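Nigritoxine (Vibrio nigripulchritudo, PDB 5M41) acts as a bacterial toxin against crustaceans and insects and has a new fold, its molecular mechanism left open. Local coordinates at residues Asp551-His556 with Ala575-Tyr580; Tyr580-His585 with Glu627-Lys632. All blocks are in the same frame, centred on the assembly; numbering follows the deposited sequence.

Overall arrangement
Both contacts are buried, their centres about 9 Å apart, and both lie well away from the centre of the chain, on the same side of it. They follow each other along the chain and share Tyr580: 575-580 leaves strand 571-576, and 580-585 leads into the neighbouring strand 583-589 of the same six-stranded antiparallel sheet. Contact 1 sets the turn between these strands against the end of helix 546-555 and is held by side-chain donors to backbone carbonyls, with a small apolar patch of Leu554 on Pro579. Contact 2 sets the later half of the connection against helix 625-632; aromatic and leucine packing dominates, with one lysine bond to the backbone. They also touch by packing, for example Pro579 O against Leu629 CD2.

Contact 1: Asp551-His556 with Ala575-Tyr580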
loop_
_atom_site.group_PDB
_atom_site.type_symbol
_atom_site.label_atom_id
_atom_site.label_comp_id
_atom_site.label_asym_id
_atom_site.label_seq_id
_atom_site.Cartn_x
_atom_site.Cartn_y
_atom_site.Cartn_z
ATOM N N ASP A 551 -5.274 -17.260 -13.534
ATOM C CA ASP A 551 -3.885 -16.896 -13.775
ATOM C C ASP A 551 -3.423 -17.421 -15.159
ATOM O O ASP A 551 -2.774 -16.701 -15.932
ATOM C CB ASP A 551 -3.015 -17.422 -12.626
ATOM C CG ASP A 551 -1.540 -17.135 -12.818
ATOM O OD1 ASP A 551 -1.143 -15.957 -12.893
ATOM O OD2 ASP A 551 -0.757 -18.096 -12.881
ATOM N N PHE A 552 -3.783 -18.663 -15.490
ATOM C CA PHE A 552 -3.457 -19.176 -16.818
ATOM C C PHE A 552 -4.044 -18.292 -17.913
ATOM O O PHE A 552 -3.368 -17.963 -18.895
ATOM C CB PHE A 552 -3.934 -20.611 -17.013
ATOM C CG PHE A 552 -3.899 -21.059 -18.450
ATOM C CD1 PHE A 552 -2.714 -21.497 -19.021
ATOM C CD2 PHE A 552 -5.047 -21.037 -19.229
ATOM C CE1 PHE A 552 -2.668 -21.904 -20.345
ATOM C CE2 PHE A 552 -5.018 -21.438 -20.560
ATOM C CZ PHE A 552 -3.823 -21.876 -21.118
ATOM N N ARG A 553 -5.302 -17.907 -17.730
ATOM C CA ARG A 553 -6.005 -17.118 -18.738
ATOM C C ARG A 553 -5.391 -15.744 -18.930
ATOM O O ARG A 553 -5.411 -15.222 -20.035
ATOM C CB ARG A 553 -7.488 -17.010 -18.413
ATOM C CG ARG A 553 -8.288 -18.255 -18.774
ATOM C CD ARG A 553 -9.743 -18.034 -18.415
ATOM N NE ARG A 553 -10.625 -19.120 -18.819
ATOM C CZ ARG A 553 -11.115 -19.300 -20.046
ATOM N NH1 ARG A 553 -10.791 -18.484 -21.057
ATOM N NH2 ARG A 553 -11.932 -20.325 -20.269
ATOM N N LEU A 554 -4.859 -15.163 -17.853
ATOM C CA LEU A 554 -4.109 -13.906 -17.931
ATOM C C LEU A 554 -2.755 -14.116 -18.621
ATOM O O LEU A 554 -2.385 -13.360 -19.512
ATOM C CB LEU A 554 -3.873 -13.298 -16.534
ATOM C CG LEU A 554 -4.993 -12.521 -15.804
ATOM C CD1 LEU A 554 -4.464 -12.027 -14.459
ATOM C CD2 LEU A 554 -5.507 -11.350 -16.631
ATOM N N GLN A 555 -2.020 -15.133 -18.186
ATOM C CA GLN A 555 -0.697 -15.437 -18.740
ATOM C C GLN A 555 -0.791 -15.713 -20.247
ATOM O O GLN A 555 0.061 -15.280 -21.010
ATOM C CB GLN A 555 -0.110 -16.641 -18.004
ATOM C CG GLN A 555 1.390 -16.846 -18.165
ATOM C CD GLN A 555 1.862 -18.092 -17.446
ATOM O OE1 GLN A 555 2.043 -19.137 -18.064
ATOM N NE2 GLN A 555 2.011 -18.000 -16.131
ATOM N N HIS A 556 -1.851 -16.391 -20.672
ATOM C CA HIS A 556 -2.092 -16.667 -22.098
ATOM C C HIS A 556 -3.275 -15.933 -22.671
ATOM O O HIS A 556 -4.029 -16.458 -23.532
ATOM C CB HIS A 556 -2.168 -18.168 -22.305
ATOM C CG HIS A 556 -0.862 -18.844 -22.027
ATOM N ND1 HIS A 556 0.095 -18.949 -22.957
ATOM C CD2 HIS A 556 -0.330 -19.358 -20.849
ATOM C CE1 HIS A 556 1.185 -19.548 -22.412
ATOM N NE2 HIS A 556 0.917 -19.798 -21.127
ATOM N N ALA A 575 -12.621 -17.973 -29.580
ATOM C CA ALA A 575 -12.688 -17.176 -28.343
ATOM C C ALA A 575 -11.325 -16.988 -27.707
ATOM O O ALA A 575 -10.548 -17.948 -27.568
ATOM C CB ALA A 575 -13.634 -17.837 -27.343
ATOM N N VAL A 576 -11.050 -15.756 -27.288
ATOM C CA VAL A 576 -9.772 -15.441 -26.678
ATOM C C VAL A 576 -9.748 -15.945 -25.209
ATOM O O VAL A 576 -10.812 -16.122 -24.602
ATOM C CB VAL A 576 -9.451 -13.924 -26.820
ATOM C CG1 VAL A 576 -10.225 -13.088 -25.807
ATOM C CG2 VAL A 576 -7.955 -13.681 -26.660
ATOM N N ASN A 577 -8.559 -16.239 -24.667
ATOM C CA ASN A 577 -8.446 -16.712 -23.289
ATOM C C ASN A 577 -8.711 -15.646 -22.229
ATOM O O ASN A 577 -9.172 -15.984 -21.120
ATOM C CB ASN A 577 -7.066 -17.282 -23.012
ATOM C CG ASN A 577 -6.835 -18.616 -23.681
ATOM O OD1 ASN A 577 -7.777 -19.316 -24.049
ATOM N ND2 ASN A 577 -5.566 -18.981 -23.826
ATOM N N ASN A 578 -8.401 -14.380 -22.550
ATOM C CA ASN A 578 -8.512 -13.259 -21.572
ATOM C C ASN A 578 -9.729 -13.412 -20.670
ATOM O O ASN A 578 -10.858 -13.508 -21.171
ATOM C CB ASN A 578 -8.612 -11.917 -22.288
ATOM C CG ASN A 578 -8.346 -10.736 -21.351
ATOM O OD1 ASN A 578 -8.945 -10.617 -20.263
ATOM N ND2 ASN A 578 -7.428 -9.868 -21.761
ATOM N N PRO A 579 -9.524 -13.440 -19.339
ATOM C CA PRO A 579 -10.682 -13.739 -18.503
ATOM C C PRO A 579 -11.717 -12.604 -18.443
ATOM O O PRO A 579 -12.802 -12.817 -17.952
ATOM C CB PRO A 579 -10.064 -14.007 -17.118
ATOM C CG PRO A 579 -8.776 -13.275 -17.126
ATOM C CD PRO A 579 -8.298 -13.215 -18.546
ATOM N N TYR A 580 -11.380 -11.435 -18.973
ATOM C CA TYR A 580 -12.307 -10.296 -19.041
ATOM C C TYR A 580 -12.967 -10.154 -20.412
ATOM O O TYR A 580 -13.501 -9.094 -20.740
ATOM C CB TYR A 580 -11.552 -8.999 -18.708
ATOM C CG TYR A 580 -11.048 -8.945 -17.279
ATOM C CD1 TYR A 580 -11.855 -8.463 -16.246
ATOM C CD2 TYR A 580 -9.765 -9.361 -16.967
ATOM C CE1 TYR A 580 -11.384 -8.409 -14.932
ATOM C CE2 TYR A 580 -9.279 -9.298 -15.670
ATOM C CZ TYR A 580 -10.092 -8.840 -14.659
ATOM O OH TYR A 580 -9.576 -8.796 -13.397
HETATM O O HOH W 1 -12.034 -18.519 -23.687
#
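The guanidinium of Arg553 meets Asn577 at its edge: NH1 donates to Asn577 O at 3.0 Å, with the acceptor only 3° out of the guanidinium plane and an N-H...O angle of 162°. At the same edge a water accepts from NH1 and donates to Val576 O (2.8 Å from the water oxygen), so one nitrogen serves two successive carbonyls, the second through water. The Phe552 ring carries His556 CB on one face, towards the rim, while Asn577 ND2 approaches that ring obliquely. This amide nitrogen donates to His556 O (3.0 Å), tilted from the carbonyl plane; Asn577 thus ties down the first residue beyond the helix. CB, CG and CD of Arg553 pass close by Asn577 O; the chain is extended as far as NE, and the turn at chi4 (-81°) brings NH1 back to that oxygen. On the helix residue next to Arg553, Leu554 CD2 packs on Pro579 CG at 3.8 Å, the two side chains crossing at about a right angle, and reaches the edge of the Tyr580 ring more loosely. Asn578 OD1 accepts from Tyr580 N in an Asx turn that shapes the bend after the strand. Arg553 is further anchored by a salt bridge to Glu549 and a cation-pi contact with Phe633, and His556 NE2 donates to Val497 O. The C-terminal end of helix 546-555 is thereby lodged between strand 496-500 of one sheet and the turn leaving strand 571-576 of another, with helix 688-704 touching Leu554 and Tyr580.

Contact 2: Tyr580-His585 with Glu627-Lys632; sequences YSFVHH and EWLVRK
The loop from Tyr580 into strand 583-589 passes helix 625-632 with CA atoms 7.0 Å apart at Tyr580 and Leu629 and 9.0 Å at Phe582 and Lys632, an interval filled by side chains. Leu629 points at the loop and splits its two methyls between aromatic rings: CD1 comes obliquely onto Tyr580, 3.6 Å from CE1, and CD2 lies 4.1 Å from Phe582 CZ, again at an oblique angle to the ring. Phe582 and Trp628 meet edge to edge, Phe582 CE1 being 4.0 Å from Trp628 CZ3, and their side chains cross at about a right angle. Trp628 holds CG anti to the backbone N (chi1 -170°), which swings the six-membered part of the indole towards Phe582. The connection is the loop of a beta-hairpin made by strands 571-576 and 583-589, and the helix packs beside its second half, where the chain enters the sheet. Here lies the polar part of the contact: Lys632 NZ donates to Ser581 O at 2.8 Å, the donor tilted 25° from the carbonyl plane. A bend at chi2 (-97°) turns the otherwise extended lysine chain to this carbonyl, and CE passes 4.1 Å from Phe582 CD1, so the aliphatic part of the lysine adds to the apolar cluster. The ammonium group also forms a salt bridge with Glu602, a second partner that would be expected to balance its buried charge. Tyr609 of helix 603-614 meets the Phe582 ring and touches Tyr580 and Leu629; Phe618, on helix 618-621, meets Trp628 edge-to-face.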
loop_
_atom_site.group_PDB
_atom_site.type_symbol
_atom_site.label_atom_id
_atom_site.label_comp_id
_atom_site.label_asym_id
_atom_site.label_seq_id
_atom_site.Cartn_x
_atom_site.Cartn_y
_atom_site.Cartn_z
ATOM N N TYR A 580 -11.380 -11.435 -18.973
ATOM C CA TYR A 580 -12.307 -10.296 -19.041
ATOM C C TYR A 580 -12.967 -10.154 -20.412
ATOM O O TYR A 580 -13.501 -9.094 -20.740
ATOM C CB TYR A 580 -11.552 -8.999 -18.708
ATOM C CG TYR A 580 -11.048 -8.945 -17.279
ATOM C CD1 TYR A 580 -11.855 -8.463 -16.246
ATOM C CD2 TYR A 580 -9.765 -9.361 -16.967
ATOM C CE1 TYR A 580 -11.384 -8.409 -14.932
ATOM C CE2 TYR A 580 -9.279 -9.298 -15.670
ATOM C CZ TYR A 580 -10.092 -8.840 -14.659
ATOM O OH TYR A 580 -9.576 -8.796 -13.397
ATOM N N SER A 581 -12.863 -11.188 -21.240
ATOM C CA SER A 581 -13.466 -11.170 -22.569
ATOM C C SER A 581 -14.951 -11.475 -22.522
ATOM O O SER A 581 -15.356 -12.500 -21.941
ATOM C CB SER A 581 -12.805 -12.214 -23.459
ATOM O OG SER A 581 -13.510 -12.309 -24.679
ATOM N N PHE A 582 -15.748 -10.612 -23.167
ATOM C CA PHE A 582 -17.208 -10.790 -23.290
ATOM C C PHE A 582 -17.632 -10.862 -24.750
ATOM O O PHE A 582 -18.821 -10.655 -25.092
ATOM C CB PHE A 582 -17.970 -9.683 -22.544
ATOM C CG PHE A 582 -17.744 -9.716 -21.058
ATOM C CD1 PHE A 582 -18.508 -10.554 -20.246
ATOM C CD2 PHE A 582 -16.726 -8.960 -20.480
ATOM C CE1 PHE A 582 -18.264 -10.629 -18.878
ATOM C CE2 PHE A 582 -16.471 -9.030 -19.108
ATOM C CZ PHE A 582 -17.245 -9.866 -18.312
ATOM N N VAL A 583 -16.653 -11.185 -25.600
ATOM C CA VAL A 583 -16.862 -11.320 -27.045
ATOM C C VAL A 583 -16.193 -12.582 -27.582
ATOM O O VAL A 583 -15.352 -13.189 -26.920
ATOM C CB VAL A 583 -16.311 -10.100 -27.842
ATOM C CG1 VAL A 583 -17.065 -8.818 -27.477
ATOM C CG2 VAL A 583 -14.804 -9.932 -27.631
ATOM N N HIS A 584 -16.577 -12.959 -28.796
ATOM C CA HIS A 584 -15.885 -13.984 -29.565
ATOM C C HIS A 584 -16.271 -13.747 -30.990
ATOM O O HIS A 584 -17.176 -12.929 -31.259
ATOM C CB HIS A 584 -16.251 -15.395 -29.093
ATOM C CG HIS A 584 -17.734 -15.690 -29.126
ATOM N ND1 HIS A 584 -18.386 -16.025 -30.265
ATOM C CD2 HIS A 584 -18.683 -15.700 -28.116
ATOM C CE1 HIS A 584 -19.684 -16.232 -29.992
ATOM N NE2 HIS A 584 -19.868 -16.031 -28.678
ATOM N N HIS A 585 -15.578 -14.399 -31.924
ATOM C CA HIS A 585 -16.015 -14.383 -33.311
ATOM C C HIS A 585 -16.346 -15.766 -33.800
ATOM O O HIS A 585 -15.923 -16.752 -33.212
ATOM C CB HIS A 585 -15.041 -13.667 -34.242
ATOM C CG HIS A 585 -13.656 -14.274 -34.293
ATOM N ND1 HIS A 585 -13.279 -15.150 -35.249
ATOM C CD2 HIS A 585 -12.526 -14.048 -33.498
ATOM C CE1 HIS A 585 -11.984 -15.481 -35.066
ATOM N NE2 HIS A 585 -11.528 -14.808 -33.987
ATOM N N GLU A 627 -13.655 -16.115 -9.292
ATOM C CA GLU A 627 -14.494 -17.285 -9.497
ATOM C C GLU A 627 -15.579 -16.927 -10.521
ATOM O O GLU A 627 -15.879 -17.725 -11.422
ATOM C CB GLU A 627 -15.105 -17.757 -8.166
ATOM C CG GLU A 627 -14.091 -18.393 -7.215
ATOM C CD GLU A 627 -14.682 -18.882 -5.897
ATOM O OE1 GLU A 627 -15.799 -18.503 -5.524
ATOM O OE2 GLU A 627 -14.013 -19.652 -5.198
ATOM N N TRP A 628 -16.140 -15.716 -10.408
ATOM C CA TRP A 628 -17.214 -15.320 -11.310
ATOM C C TRP A 628 -16.762 -15.337 -12.750
ATOM O O TRP A 628 -17.487 -15.820 -13.628
ATOM C CB TRP A 628 -17.837 -13.975 -10.907
ATOM C CG TRP A 628 -19.102 -13.648 -11.673
ATOM C CD1 TRP A 628 -20.422 -13.774 -11.239
ATOM C CD2 TRP A 628 -19.206 -13.150 -13.052
ATOM N NE1 TRP A 628 -21.300 -13.382 -12.226
ATOM C CE2 TRP A 628 -20.636 -13.016 -13.337
ATOM C CE3 TRP A 628 -18.284 -12.821 -14.044
ATOM C CZ2 TRP A 628 -21.102 -12.553 -14.564
ATOM C CZ3 TRP A 628 -18.764 -12.360 -15.278
ATOM C CH2 TRP A 628 -20.135 -12.235 -15.527
ATOM N N LEU A 629 -15.560 -14.823 -13.010
ATOM C CA LEU A 629 -15.039 -14.692 -14.379
ATOM C C LEU A 629 -14.643 -16.031 -15.014
ATOM O O LEU A 629 -14.881 -16.263 -16.204
ATOM C CB LEU A 629 -13.848 -13.716 -14.412
ATOM C CG LEU A 629 -14.241 -12.247 -14.177
ATOM C CD1 LEU A 629 -13.033 -11.377 -13.816
ATOM C CD2 LEU A 629 -14.993 -11.700 -15.391
ATOM N N VAL A 630 -14.035 -16.901 -14.218
ATOM C CA VAL A 630 -13.706 -18.238 -14.666
ATOM C C VAL A 630 -15.017 -18.958 -14.984
ATOM O O VAL A 630 -15.130 -19.581 -16.029
ATOM C CB VAL A 630 -12.866 -19.004 -13.607
ATOM C CG1 VAL A 630 -12.795 -20.498 -13.928
ATOM C CG2 VAL A 630 -11.460 -18.411 -13.532
ATOM N N ARG A 631 -16.014 -18.835 -14.105
ATOM C CA ARG A 631 -17.288 -19.534 -14.296
ATOM C C ARG A 631 -18.071 -19.015 -15.508
ATOM O O ARG A 631 -18.865 -19.747 -16.096
ATOM C CB ARG A 631 -18.123 -19.468 -13.018
ATOM C CG ARG A 631 -19.442 -20.225 -13.058
ATOM C CD ARG A 631 -20.137 -20.197 -11.704
ATOM N NE ARG A 631 -20.287 -18.835 -11.189
ATOM C CZ ARG A 631 -19.748 -18.398 -10.050
ATOM N NH1 ARG A 631 -19.039 -19.215 -9.288
ATOM N NH2 ARG A 631 -19.930 -17.145 -9.664
ATOM N N LYS A 632 -17.827 -17.761 -15.901
ATOM C CA LYS A 632 -18.523 -17.145 -17.037
ATOM C C LYS A 632 -18.338 -17.979 -18.308
ATOM O O LYS A 632 -19.284 -18.146 -19.075
ATOM C CB LYS A 632 -18.080 -15.670 -17.218
ATOM C CG LYS A 632 -18.437 -14.963 -18.528
ATOM C CD LYS A 632 -17.268 -15.014 -19.510
ATOM C CE LYS A 632 -17.670 -14.514 -20.886
ATOM N NZ LYS A 632 -16.735 -14.944 -21.976
#